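Local coordinates for 33-36 kDa outer membrane protein (Acinetobacter baumannii, PDB 6GIE) that probably forms a beta-barrel porin channel across the outer membrane for the passage of small solutes, at residues G256-F261 against V268-V273; G61-A66 against T231-V236; E26-S31 against N291-F296; R194-G199 against G209-G214. All coordinates share one frame; numbering follows the deposited sequence.

Contacts 1, 3 and 4 are strand pairs of one antiparallel beta-barrel wall. Contact 2 joins a loop to a turn at one end of it. Contact 3 pairs the first and last strands, 22-35 and 285-295, and so closes the ring. The others are nested within it along the chain. Contact 4 lies inside the loop closed by contact 2, and contact 1 follows. Contacts 1 and 4 are hairpins. Contact 1 lies on strands next to those of contacts 2 and 3, with centres about 12 Å from each. Contacts 3 and 4 are about 22 Å apart, centre to centre. Contact 2 ties them together: L63 meets R295 of contact 3, and E65 meets K196 of contact 4.

Contact 1: residues G256-F261 against V268-V273. With C8E ((hydroxyethyloxy)tri(ethyloxy)octane), chain C.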
loop_
_atom_site.group_PDB
_atom_site.type_symbol
_atom_site.label_atom_id
_atom_site.label_comp_id
_atom_site.label_asym_id
_atom_site.label_seq_id
_atom_site.Cartn_x
_atom_site.Cartn_y
_atom_site.Cartn_z
ATOM N N GLY A 256 -11.243 3.592 7.985
ATOM C CA GLY A 256 -11.706 4.250 6.806
ATOM C C GLY A 256 -10.660 5.191 6.341
ATOM O O GLY A 256 -9.890 5.675 7.131
ATOM N N HIS A 257 -10.667 5.467 5.058
ATOM C CA HIS A 257 -9.582 6.158 4.403
ATOM C C HIS A 257 -10.148 6.992 3.287
ATOM O O HIS A 257 -11.013 6.536 2.569
ATOM C CB HIS A 257 -8.612 5.153 3.763
ATOM C CG HIS A 257 -8.153 4.127 4.724
ATOM N ND1 HIS A 257 -8.778 2.907 4.838
ATOM C CD2 HIS A 257 -7.263 4.201 5.747
ATOM C CE1 HIS A 257 -8.217 2.233 5.830
ATOM N NE2 HIS A 257 -7.303 2.999 6.404
ATOM N N THR A 258 -9.533 8.125 3.049
ATOM C CA THR A 258 -10.004 9.020 2.055
ATOM C C THR A 258 -8.789 9.547 1.343
ATOM O O THR A 258 -7.734 9.748 1.999
ATOM C CB THR A 258 -10.748 10.140 2.813
ATOM O OG1 THR A 258 -11.976 10.485 2.182
ATOM C CG2 THR A 258 -9.958 11.254 3.063
ATOM N N GLN A 259 -8.917 9.784 0.030
ATOM C CA GLN A 259 -7.882 10.452 -0.650
ATOM C C GLN A 259 -8.364 11.268 -1.829
ATOM O O GLN A 259 -9.275 10.831 -2.564
ATOM C CB GLN A 259 -6.768 9.450 -1.061
ATOM C CG GLN A 259 -5.611 10.096 -1.832
ATOM C CD GLN A 259 -4.479 9.145 -2.183
ATOM O OE1 GLN A 259 -3.301 9.498 -2.046
ATOM N NE2 GLN A 259 -4.819 7.950 -2.673
ATOM N N TYR A 260 -7.788 12.473 -1.995
ATOM C CA TYR A 260 -8.223 13.336 -3.095
ATOM C C TYR A 260 -7.062 13.981 -3.797
ATOM O O TYR A 260 -6.244 14.625 -3.157
ATOM C CB TYR A 260 -9.190 14.458 -2.630
ATOM C CG TYR A 260 -9.615 15.415 -3.778
ATOM C CD1 TYR A 260 -10.358 14.953 -4.859
ATOM C CD2 TYR A 260 -9.253 16.737 -3.784
ATOM C CE1 TYR A 260 -10.717 15.784 -5.920
ATOM C CE2 TYR A 260 -9.620 17.601 -4.818
ATOM C CZ TYR A 260 -10.355 17.124 -5.892
ATOM O OH TYR A 260 -10.734 17.957 -6.932
ATOM N N PHE A 261 -7.024 13.854 -5.121
ATOM C CA PHE A 261 -6.002 14.523 -5.923
ATOM C C PHE A 261 -6.507 15.887 -6.296
ATOM O O PHE A 261 -7.386 16.012 -7.103
ATOM C CB PHE A 261 -5.706 13.740 -7.198
ATOM C CG PHE A 261 -4.741 12.646 -7.015
ATOM C CD1 PHE A 261 -5.145 11.445 -6.411
ATOM C CD2 PHE A 261 -3.432 12.772 -7.476
ATOM C CE1 PHE A 261 -4.245 10.403 -6.261
ATOM C CE2 PHE A 261 -2.532 11.730 -7.330
ATOM C CZ PHE A 261 -2.950 10.539 -6.730
ATOM N N VAL A 268 -4.010 14.761 -1.129
ATOM C CA VAL A 268 -4.013 14.699 0.319
ATOM C C VAL A 268 -5.036 13.696 0.745
ATOM O O VAL A 268 -5.945 13.316 -0.040
ATOM C CB VAL A 268 -4.369 16.039 0.898
ATOM C CG1 VAL A 268 -3.264 17.048 0.542
ATOM C CG2 VAL A 268 -5.719 16.520 0.363
ATOM N N GLY A 269 -4.900 13.275 2.005
ATOM C CA GLY A 269 -5.692 12.219 2.518
ATOM C C GLY A 269 -5.756 12.100 3.999
ATOM O O GLY A 269 -4.998 12.720 4.741
ATOM N N ALA A 270 -6.673 11.219 4.413
ATOM C CA ALA A 270 -7.000 11.065 5.793
ATOM C C ALA A 270 -7.276 9.634 6.136
ATOM O O ALA A 270 -7.844 8.896 5.319
ATOM C CB ALA A 270 -8.226 11.976 6.139
ATOM N N ASP A 271 -6.959 9.250 7.370
ATOM C CA ASP A 271 -7.166 7.841 7.791
ATOM C C ASP A 271 -7.671 7.818 9.220
ATOM O O ASP A 271 -7.184 8.575 10.097
ATOM C CB ASP A 271 -5.843 7.028 7.737
ATOM C CG ASP A 271 -5.109 7.166 6.418
ATOM O OD1 ASP A 271 -5.638 6.672 5.379
ATOM O OD2 ASP A 271 -4.012 7.806 6.410
ATOM N N PHE A 272 -8.650 6.962 9.473
ATOM C CA PHE A 272 -9.144 6.784 10.805
ATOM C C PHE A 272 -9.158 5.290 11.050
ATOM O O PHE A 272 -9.821 4.555 10.305
ATOM C CB PHE A 272 -10.551 7.380 10.950
ATOM C CG PHE A 272 -11.212 7.033 12.255
ATOM C CD1 PHE A 272 -10.508 7.117 13.448
ATOM C CD2 PHE A 272 -12.528 6.707 12.318
ATOM C CE1 PHE A 272 -11.082 6.815 14.670
ATOM C CE2 PHE A 272 -13.139 6.431 13.561
ATOM C CZ PHE A 272 -12.399 6.456 14.731
ATOM N N VAL A 273 -8.510 4.844 12.125
ATOM C CA VAL A 273 -8.245 3.401 12.339
ATOM C C VAL A 273 -8.491 3.051 13.769
ATOM O O VAL A 273 -7.997 3.716 14.673
ATOM C CB VAL A 273 -6.827 3.012 11.912
ATOM C CG1 VAL A 273 -6.532 1.525 12.137
ATOM C CG2 VAL A 273 -6.644 3.279 10.417
HETATM C C6 C8E C . -12.233 14.149 0.529
HETATM C C7 C8E C . -11.276 13.735 1.607
HETATM C C8 C8E C . -9.834 13.955 1.206
HETATM O O9 C8E C . -9.183 14.830 2.154
HETATM C C10 C8E C . -8.883 14.288 3.436
HETATM C C11 C8E C . -8.299 15.332 4.381
HETATM O O12 C8E C . -9.187 15.860 5.386
HETATM C C13 C8E C . -10.291 15.090 5.772
HETATM C C14 C8E C . -10.697 15.289 7.215
HETATM O O15 C8E C . -11.186 13.984 7.516
HETATM C C16 C8E C . -11.523 13.671 8.833
HETATM C C17 C8E C . -11.214 12.196 9.015
HETATM O O18 C8E C . -11.410 11.452 7.819
HETATM C C19 C8E C . -10.927 10.111 7.992
HETATM C C20 C8E C . -11.140 9.304 6.714
HETATM O O21 C8E C . -12.336 8.516 6.804
HETATM O O HOH W 1 -6.078 7.932 2.998
#
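H257 and D271 both place CG anti to the carbonyl carbon and beside the backbone N (chi1 -53° and -50°). These torsions bring the two side chains together on one face of the hairpin. The carboxylate reaches the edge of the imidazole near its plane, with D271 OD1 3.0 Å from H257 CD2. The ring and carboxylate planes are 56° apart. H257 NE2 is turned past the acid, 4.2 Å from D271 OD1, and also comes near V273 CG2. A water lies 2.7 Å from D271 OD1 and 2.7 Å from T258 O, placed to donate to both, although other acceptors compete for its protons.

The backbones of strands 252-261 and 266-276 form a regular antiparallel ladder. T258 N donates to A270 O at 2.9 Å, and A270 N returns the bond to T258 O. G256 with F272 and Y260 with V268 repeat this pattern. On the other face, T258 CG2 packs 3.6 Å from A270 CB, and a detergent chain (C8E) runs over both residues. Its carbon C10 is 3.6 Å from A270 CB. Q259 turns the other way, and its OE1 accepts from K293 NZ.

The chemistry is split by face, as in a porin wall. The detergent lies on the side expected to face lipid, and the polar H257, Q259 and D271 lie on the other. The nearby carboxylate would tend to favour a protonated H257.

Contact 2: residues G61-A66 against T231-V236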
loop_
_atom_site.group_PDB
_atom_site.type_symbol
_atom_site.label_atom_id
_atom_site.label_comp_id
_atom_site.label_asym_id
_atom_site.label_seq_id
_atom_site.Cartn_x
_atom_site.Cartn_y
_atom_site.Cartn_z
ATOM N N GLY A 61 -7.058 5.487 -15.623
ATOM C CA GLY A 61 -7.962 5.062 -14.525
ATOM C C GLY A 61 -7.794 5.887 -13.253
ATOM O O GLY A 61 -7.295 6.999 -13.272
ATOM N N PRO A 62 -8.219 5.359 -12.125
ATOM C CA PRO A 62 -8.001 6.178 -10.907
ATOM C C PRO A 62 -6.508 6.595 -10.698
ATOM O O PRO A 62 -5.568 5.734 -10.842
ATOM C CB PRO A 62 -8.442 5.241 -9.796
ATOM C CG PRO A 62 -8.330 3.822 -10.379
ATOM C CD PRO A 62 -8.610 3.965 -11.838
ATOM N N LEU A 63 -6.253 7.872 -10.367
ATOM C CA LEU A 63 -4.863 8.371 -10.318
ATOM C C LEU A 63 -4.136 7.674 -9.189
ATOM O O LEU A 63 -2.943 7.340 -9.326
ATOM C CB LEU A 63 -4.771 9.880 -10.123
ATOM C CG LEU A 63 -5.289 10.857 -11.170
ATOM C CD1 LEU A 63 -5.282 12.292 -10.637
ATOM C CD2 LEU A 63 -4.462 10.807 -12.408
ATOM N N ALA A 64 -4.820 7.372 -8.081
ATOM C CA ALA A 64 -4.076 6.722 -6.983
ATOM C C ALA A 64 -3.362 5.410 -7.391
ATOM O O ALA A 64 -2.352 5.065 -6.768
ATOM C CB ALA A 64 -4.959 6.472 -5.762
ATOM N N GLU A 65 -3.900 4.694 -8.403
ATOM C CA GLU A 65 -3.446 3.369 -8.734
ATOM C C GLU A 65 -2.720 3.330 -10.070
ATOM O O GLU A 65 -2.616 2.293 -10.679
ATOM C CB GLU A 65 -4.642 2.377 -8.808
ATOM C CG GLU A 65 -5.279 2.102 -7.463
ATOM C CD GLU A 65 -4.379 1.400 -6.440
ATOM O OE1 GLU A 65 -3.371 0.743 -6.793
ATOM O OE2 GLU A 65 -4.648 1.561 -5.223
ATOM N N ALA A 66 -2.222 4.465 -10.522
ATOM C CA ALA A 66 -1.609 4.564 -11.849
ATOM C C ALA A 66 -0.368 3.695 -11.960
ATOM O O ALA A 66 -0.118 3.146 -13.074
ATOM C CB ALA A 66 -1.257 6.028 -12.165
ATOM N N THR A 231 -14.601 9.226 -8.263
ATOM C CA THR A 231 -14.138 9.775 -9.521
ATOM C C THR A 231 -12.696 9.330 -9.599
ATOM O O THR A 231 -12.190 8.811 -8.611
ATOM C CB THR A 231 -14.118 11.318 -9.519
ATOM O OG1 THR A 231 -12.973 11.792 -8.764
ATOM C CG2 THR A 231 -15.414 11.896 -8.984
ATOM N N PRO A 232 -12.003 9.631 -10.688
ATOM C CA PRO A 232 -10.591 9.262 -10.838
ATOM C C PRO A 232 -9.653 9.938 -9.789
ATOM O O PRO A 232 -8.511 9.444 -9.488
ATOM C CB PRO A 232 -10.248 9.746 -12.288
ATOM C CG PRO A 232 -11.571 9.793 -12.975
ATOM C CD PRO A 232 -12.502 10.304 -11.901
ATOM N N LYS A 233 -10.136 11.042 -9.218
ATOM C CA LYS A 233 -9.330 11.792 -8.237
ATOM C C LYS A 233 -9.747 11.537 -6.834
ATOM O O LYS A 233 -8.982 11.845 -5.915
ATOM C CB LYS A 233 -9.426 13.281 -8.499
ATOM C CG LYS A 233 -9.328 13.589 -9.975
ATOM C CD LYS A 233 -8.770 14.965 -10.239
ATOM C CE LYS A 233 -9.743 16.020 -9.718
ATOM N NZ LYS A 233 -8.965 17.227 -9.300
ATOM N N LEU A 234 -10.955 11.025 -6.638
ATOM C CA LEU A 234 -11.448 10.951 -5.306
ATOM C C LEU A 234 -11.734 9.549 -4.874
ATOM O O LEU A 234 -12.481 8.793 -5.516
ATOM C CB LEU A 234 -12.670 11.883 -5.159
ATOM C CG LEU A 234 -13.344 11.866 -3.786
ATOM C CD1 LEU A 234 -12.444 12.379 -2.690
ATOM C CD2 LEU A 234 -14.674 12.631 -3.734
ATOM N N SER A 235 -11.181 9.147 -3.752
ATOM C CA SER A 235 -11.508 7.766 -3.330
ATOM C C SER A 235 -11.863 7.733 -1.891
ATOM O O SER A 235 -11.323 8.486 -1.109
ATOM C CB SER A 235 -10.366 6.791 -3.572
ATOM O OG SER A 235 -9.245 7.080 -2.758
ATOM N N VAL A 236 -12.729 6.796 -1.552
ATOM C CA VAL A 236 -13.068 6.582 -0.201
ATOM C C VAL A 236 -13.001 5.136 0.011
ATOM O O VAL A 236 -13.432 4.386 -0.858
ATOM C CB VAL A 236 -14.490 7.101 0.171
ATOM C CG1 VAL A 236 -15.579 6.460 -0.656
ATOM C CG2 VAL A 236 -14.763 6.793 1.636
HETATM O O HOH W 2 -7.577 8.250 -7.430
#
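L63 and P232 join two turns of the porin barrel. Residues 61-66 belong to the long connection that follows strand 55-57. The short turn before strand 234-242 is formed by T231, P232 and K233. Both lie at the end that holds the chain termini, which in outer membrane barrels is the periplasmic end.

The tight part centres on P232 O. L63 N donates to it at 2.9 Å, nearly straight, with an angle of 170° at the hydrogen. P62 CA approaches the same oxygen at 3.6 Å. The backbone puts L63 CB 3.8 Å from P232 O. The side-chain torsion (chi1 -65°) then places L63 CG beside P232 O, at 3.9 Å. A water also donates to P232 O at 2.6 Å and accepts from A64 N. It bridges the start of the 3-10 segment to the other turn, and P232 O receives two bonds.

The looser side has only long contacts. P232 CB is 4.2 Å from G61 O, and L63 CD1 is 4.3 Å from K233 CG. K233 then leads off to Y260 and F261, where its NZ donates to Y260 OH and F261 O. P62 rests on F229 and V198 of the barrel wall, so this connection is folded against the inner side of the barrel.

Within the short turn, T231 OG1 makes an ST turn. It accepts from K233 N at 3.0 Å, and more weakly from L234 N.

Contact 3: residues E26-S31 against N291-F296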
loop_
_atom_site.group_PDB
_atom_site.type_symbol
_atom_site.label_atom_id
_atom_site.label_comp_id
_atom_site.label_asym_id
_atom_site.label_seq_id
_atom_site.Cartn_x
_atom_site.Cartn_y
_atom_site.Cartn_z
ATOM N N GLU A 26 7.505 10.009 -6.919
ATOM C CA GLU A 26 6.396 10.311 -6.044
ATOM C C GLU A 26 6.976 10.431 -4.661
ATOM O O GLU A 26 7.768 9.577 -4.250
ATOM C CB GLU A 26 5.344 9.208 -6.075
ATOM C CG GLU A 26 4.297 9.359 -4.983
ATOM C CD GLU A 26 3.184 8.305 -5.054
ATOM O OE1 GLU A 26 2.402 8.335 -6.065
ATOM O OE2 GLU A 26 3.078 7.527 -4.037
ATOM N N VAL A 27 6.652 11.505 -3.967
ATOM C CA VAL A 27 7.017 11.575 -2.568
ATOM C C VAL A 27 5.774 11.674 -1.762
ATOM O O VAL A 27 4.786 12.272 -2.194
ATOM C CB VAL A 27 8.035 12.705 -2.222
ATOM C CG1 VAL A 27 9.340 12.395 -2.894
ATOM C CG2 VAL A 27 7.543 14.040 -2.671
ATOM N N GLN A 28 5.836 11.083 -0.581
ATOM C CA GLN A 28 4.679 10.986 0.238
ATOM C C GLN A 28 5.064 11.154 1.670
ATOM O O GLN A 28 6.103 10.627 2.100
ATOM C CB GLN A 28 3.968 9.636 0.048
ATOM C CG GLN A 28 2.530 9.680 0.539
ATOM C CD GLN A 28 1.929 8.312 0.740
ATOM O OE1 GLN A 28 2.291 7.349 0.050
ATOM N NE2 GLN A 28 1.016 8.209 1.711
ATOM N N GLY A 29 4.232 11.915 2.383
ATOM C CA GLY A 29 4.342 12.146 3.822
ATOM C C GLY A 29 3.052 11.830 4.571
ATOM O O GLY A 29 1.959 11.881 4.006
ATOM N N GLN A 30 3.198 11.508 5.850
ATOM C CA GLN A 30 2.100 11.045 6.657
ATOM C C GLN A 30 2.401 11.189 8.120
ATOM O O GLN A 30 3.496 10.859 8.551
ATOM C CB GLN A 30 1.845 9.605 6.360
ATOM C CG GLN A 30 0.667 9.103 7.123
ATOM C CD GLN A 30 0.548 7.608 7.114
ATOM O OE1 GLN A 30 1.330 6.892 6.471
ATOM N NE2 GLN A 30 -0.432 7.120 7.848
ATOM N N SER A 31 1.452 11.762 8.864
ATOM C CA SER A 31 1.515 11.891 10.294
ATOM C C SER A 31 0.305 11.234 10.913
ATOM O O SER A 31 -0.817 11.292 10.322
ATOM C CB SER A 31 1.415 13.354 10.696
ATOM O OG SER A 31 2.643 13.985 10.588
ATOM N N ASN A 291 -2.297 12.516 5.353
ATOM C CA ASN A 291 -1.240 12.262 4.466
ATOM C C ASN A 291 -1.294 13.145 3.197
ATOM O O ASN A 291 -2.303 13.800 2.878
ATOM C CB ASN A 291 -1.192 10.759 4.151
ATOM C CG ASN A 291 -2.425 10.288 3.477
ATOM O OD1 ASN A 291 -2.667 10.631 2.316
ATOM N ND2 ASN A 291 -3.268 9.547 4.211
ATOM N N ALA A 292 -0.167 13.164 2.488
ATOM C CA ALA A 292 -0.051 13.979 1.312
ATOM C C ALA A 292 0.941 13.389 0.358
ATOM O O ALA A 292 1.911 12.731 0.801
ATOM C CB ALA A 292 0.434 15.373 1.706
ATOM N N LYS A 293 0.761 13.678 -0.931
ATOM C CA LYS A 293 1.694 13.157 -1.897
ATOM C C LYS A 293 1.876 14.041 -3.132
ATOM O O LYS A 293 0.933 14.718 -3.582
ATOM C CB LYS A 293 1.286 11.720 -2.260
ATOM C CG LYS A 293 0.464 11.577 -3.501
ATOM C CD LYS A 293 0.005 10.128 -3.784
ATOM C CE LYS A 293 -0.064 9.214 -2.546
ATOM N NZ LYS A 293 -0.963 8.052 -2.817
ATOM N N PHE A 294 3.114 14.032 -3.651
ATOM C CA PHE A 294 3.505 14.877 -4.738
ATOM C C PHE A 294 4.125 13.986 -5.794
ATOM O O PHE A 294 5.016 13.152 -5.509
ATOM C CB PHE A 294 4.544 15.971 -4.295
ATOM C CG PHE A 294 4.109 16.739 -3.098
ATOM C CD1 PHE A 294 4.165 16.149 -1.807
ATOM C CD2 PHE A 294 3.548 18.029 -3.239
ATOM C CE1 PHE A 294 3.698 16.847 -0.695
ATOM C CE2 PHE A 294 3.073 18.710 -2.123
ATOM C CZ PHE A 294 3.136 18.114 -0.858
ATOM N N ARG A 295 3.735 14.277 -7.017
ATOM C CA ARG A 295 4.229 13.573 -8.106
ATOM C C ARG A 295 4.934 14.490 -9.052
ATOM O O ARG A 295 4.479 15.606 -9.310
ATOM C CB ARG A 295 3.093 12.795 -8.810
ATOM C CG ARG A 295 2.478 11.689 -7.983
ATOM C CD ARG A 295 1.337 11.008 -8.761
ATOM N NE ARG A 295 0.838 9.841 -8.035
ATOM C CZ ARG A 295 -0.191 9.085 -8.408
ATOM N NH1 ARG A 295 -0.891 9.319 -9.516
ATOM N NH2 ARG A 295 -0.505 8.038 -7.656
ATOM N N PHE A 296 6.016 13.958 -9.628
ATOM C CA PHE A 296 6.785 14.669 -10.628
ATOM C C PHE A 296 7.628 13.696 -11.494
ATOM O O PHE A 296 8.551 14.159 -12.142
ATOM C CB PHE A 296 7.666 15.789 -9.981
ATOM C CG PHE A 296 8.643 15.309 -8.922
ATOM C CD1 PHE A 296 8.225 15.044 -7.627
ATOM C CD2 PHE A 296 9.998 15.160 -9.216
ATOM C CE1 PHE A 296 9.135 14.597 -6.651
ATOM C CE2 PHE A 296 10.913 14.712 -8.252
ATOM C CZ PHE A 296 10.488 14.447 -6.963
HETATM O O HOH W 3 0.148 6.510 -5.252
#
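The barrel closes where E26-Q30 of the first strand, 22-35, pair antiparallel with N291-R295 of the last strand, 285-295. Four backbone bonds hold the seam. V27 exchanges N-H and carbonyl groups with F294, and G29 does the same with A292. V27 N to F294 O is 2.8 Å.

E26 has CG anti to its backbone N (chi1 169°) and runs out extended alongside R295 in the same direction. The carboxylate and guanidinium are nearly coplanar (5° apart), with E26 OE1 slightly off the guanidinium plane. R295 NE donates to E26 OE1 at 2.9 Å, and R295 NH2 adds a weak bond to the same oxygen at 3.3 Å. A water donates to E26 OE1 at 3.0 Å, and it accepts from R295 NH2 and K293 NZ. E26 OE1 thus receives three bonds, one of them weak. The water also links the pair to K293, whose NZ stays 4.3 Å from E26 OE2.

Beside this group, Q28 CG packs 3.7 Å from K293 CB. On the other face, V27 CG2 touches F294 CB at 3.9 Å, while V27 O lies at the edge of the F294 ring. This apolar side would suit lipid.

Strand 43-52 continues the wall beyond residues 26-31, and strand 266-276 continues it beyond 291-296. From the turn 61-66, L63 O accepts from R295 NH1. K293 NZ reaches Q259 of strand 252-261.

Contact 4: residues R194-G199 against G209-G214; sequences RTKYVG and GFEAFG
E211 uses both carboxylate oxygens across this pairing. K196 NZ forms a salt bridge to E211 OE2 at 3.1 Å, meeting it from above the carboxylate plane, 53° out of it. E211 OE1 faces R194 NH1 in a long salt bridge of 3.8 Å. Both cations have other partners: K196 NZ pairs with E65 OE1, and R194 NE with E140 OE2. K196 also makes a cation-pi contact with F68. The extra acids should help to balance the two positive charges.

The backbone groups of T195 and Y197 are satisfied by A212 and F210. T195 N donates to A212 O at 3.0 Å, and A212 N to T195 O. Y197 N reaches F210 O at 2.7 Å, and F210 N returns to Y197 O. These strands, 190-200 and 207-216, form an antiparallel hairpin of the porin barrel wall. A water lies 2.9 Å from T195 OG1 and donates weakly to F210 O.

Y197 and F210 run side by side on the surface opposite the charges, with their CD2 atoms 4.1 Å apart. The backbone puts R194 CB 3.6 Å from F213 CD1. At chi1 75° the extended chain brings R194 CD to that ring's edge.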
loop_
_atom_site.group_PDB
_atom_site.type_symbol
_atom_site.label_atom_id
_atom_site.label_comp_id
_atom_site.label_asym_id
_atom_site.label_seq_id
_atom_site.Cartn_x
_atom_site.Cartn_y
_atom_site.Cartn_z
ATOM N N ARG A 194 -0.842 -12.622 -1.205
ATOM C CA ARG A 194 -1.712 -11.504 -1.403
ATOM C C ARG A 194 -2.240 -11.321 -2.815
ATOM O O ARG A 194 -1.643 -11.757 -3.838
ATOM C CB ARG A 194 -0.978 -10.239 -0.907
ATOM C CG ARG A 194 0.109 -9.676 -1.771
ATOM C CD ARG A 194 0.606 -8.293 -1.236
ATOM N NE ARG A 194 1.706 -7.886 -2.123
ATOM C CZ ARG A 194 1.549 -7.128 -3.183
ATOM N NH1 ARG A 194 0.397 -6.541 -3.438
ATOM N NH2 ARG A 194 2.569 -6.881 -3.967
ATOM N N THR A 195 -3.307 -10.542 -2.875
ATOM C CA THR A 195 -3.912 -10.244 -4.147
ATOM C C THR A 195 -4.215 -8.794 -4.255
ATOM O O THR A 195 -4.414 -8.164 -3.247
ATOM C CB THR A 195 -5.235 -11.013 -4.352
ATOM O OG1 THR A 195 -6.194 -10.607 -3.397
ATOM C CG2 THR A 195 -5.031 -12.465 -4.220
ATOM N N LYS A 196 -4.211 -8.289 -5.484
ATOM C CA LYS A 196 -4.592 -6.953 -5.760
ATOM C C LYS A 196 -5.385 -6.805 -7.047
ATOM O O LYS A 196 -5.000 -7.317 -8.103
ATOM C CB LYS A 196 -3.336 -6.051 -5.888
ATOM C CG LYS A 196 -3.631 -4.521 -5.876
ATOM C CD LYS A 196 -2.278 -3.751 -5.781
ATOM C CE LYS A 196 -2.310 -2.292 -6.154
ATOM N NZ LYS A 196 -3.119 -1.560 -5.177
ATOM N N TYR A 197 -6.463 -6.013 -6.984
ATOM C CA TYR A 197 -7.237 -5.749 -8.218
ATOM C C TYR A 197 -7.554 -4.307 -8.342
ATOM O O TYR A 197 -7.888 -3.666 -7.346
ATOM C CB TYR A 197 -8.574 -6.575 -8.253
ATOM C CG TYR A 197 -9.430 -6.292 -9.493
ATOM C CD1 TYR A 197 -9.074 -6.795 -10.738
ATOM C CD2 TYR A 197 -10.586 -5.556 -9.411
ATOM C CE1 TYR A 197 -9.860 -6.546 -11.839
ATOM C CE2 TYR A 197 -11.378 -5.326 -10.522
ATOM C CZ TYR A 197 -11.002 -5.815 -11.711
ATOM O OH TYR A 197 -11.743 -5.536 -12.810
ATOM N N VAL A 198 -7.620 -3.836 -9.586
ATOM C CA VAL A 198 -8.103 -2.479 -9.860
ATOM C C VAL A 198 -8.807 -2.530 -11.176
ATOM O O VAL A 198 -8.240 -2.938 -12.168
ATOM C CB VAL A 198 -6.965 -1.413 -9.871
ATOM C CG1 VAL A 198 -7.525 -0.051 -10.261
ATOM C CG2 VAL A 198 -6.375 -1.288 -8.490
ATOM N N GLY A 199 -10.096 -2.226 -11.169
ATOM C CA GLY A 199 -10.849 -2.121 -12.396
ATOM C C GLY A 199 -11.705 -0.864 -12.486
ATOM O O GLY A 199 -12.185 -0.308 -11.476
ATOM N N GLY A 209 -10.982 -0.720 -6.234
ATOM C CA GLY A 209 -9.757 -1.459 -5.935
ATOM C C GLY A 209 -9.880 -2.317 -4.704
ATOM O O GLY A 209 -10.486 -1.905 -3.689
ATOM N N PHE A 210 -9.308 -3.522 -4.778
ATOM C CA PHE A 210 -9.360 -4.445 -3.666
ATOM C C PHE A 210 -7.975 -4.944 -3.464
ATOM O O PHE A 210 -7.235 -5.229 -4.486
ATOM C CB PHE A 210 -10.251 -5.708 -3.931
ATOM C CG PHE A 210 -11.660 -5.420 -4.330
ATOM C CD1 PHE A 210 -12.608 -4.972 -3.405
ATOM C CD2 PHE A 210 -12.097 -5.685 -5.636
ATOM C CE1 PHE A 210 -13.948 -4.766 -3.791
ATOM C CE2 PHE A 210 -13.406 -5.501 -6.021
ATOM C CZ PHE A 210 -14.323 -5.009 -5.105
ATOM N N GLU A 211 -7.654 -5.147 -2.190
ATOM C CA GLU A 211 -6.397 -5.804 -1.766
ATOM C C GLU A 211 -6.676 -6.694 -0.543
ATOM O O GLU A 211 -7.377 -6.290 0.423
ATOM C CB GLU A 211 -5.304 -4.769 -1.331
ATOM C CG GLU A 211 -4.525 -4.149 -2.440
ATOM C CD GLU A 211 -3.109 -3.654 -2.050
ATOM O OE1 GLU A 211 -2.233 -4.446 -1.601
ATOM O OE2 GLU A 211 -2.852 -2.460 -2.265
ATOM N N ALA A 212 -6.096 -7.870 -0.562
ATOM C CA ALA A 212 -6.246 -8.847 0.508
ATOM C C ALA A 212 -4.888 -9.461 0.787
ATOM O O ALA A 212 -4.012 -9.520 -0.114
ATOM C CB ALA A 212 -7.226 -9.929 0.082
ATOM N N PHE A 213 -4.705 -9.881 2.033
ATOM C CA PHE A 213 -3.379 -10.196 2.591
ATOM C C PHE A 213 -3.592 -11.259 3.594
ATOM O O PHE A 213 -4.506 -11.155 4.460
ATOM C CB PHE A 213 -2.781 -8.969 3.317
ATOM C CG PHE A 213 -1.277 -9.029 3.527
ATOM C CD1 PHE A 213 -0.391 -8.937 2.449
ATOM C CD2 PHE A 213 -0.733 -9.124 4.808
ATOM C CE1 PHE A 213 0.993 -8.977 2.637
ATOM C CE2 PHE A 213 0.652 -9.147 4.998
ATOM C CZ PHE A 213 1.514 -9.076 3.915
ATOM N N GLY A 214 -2.783 -12.311 3.459
ATOM C CA GLY A 214 -2.667 -13.335 4.489
ATOM C C GLY A 214 -1.213 -13.554 4.874
ATOM O O GLY A 214 -0.325 -13.556 4.029
HETATM O O HOH W 4 -7.750 -8.363 -4.366
#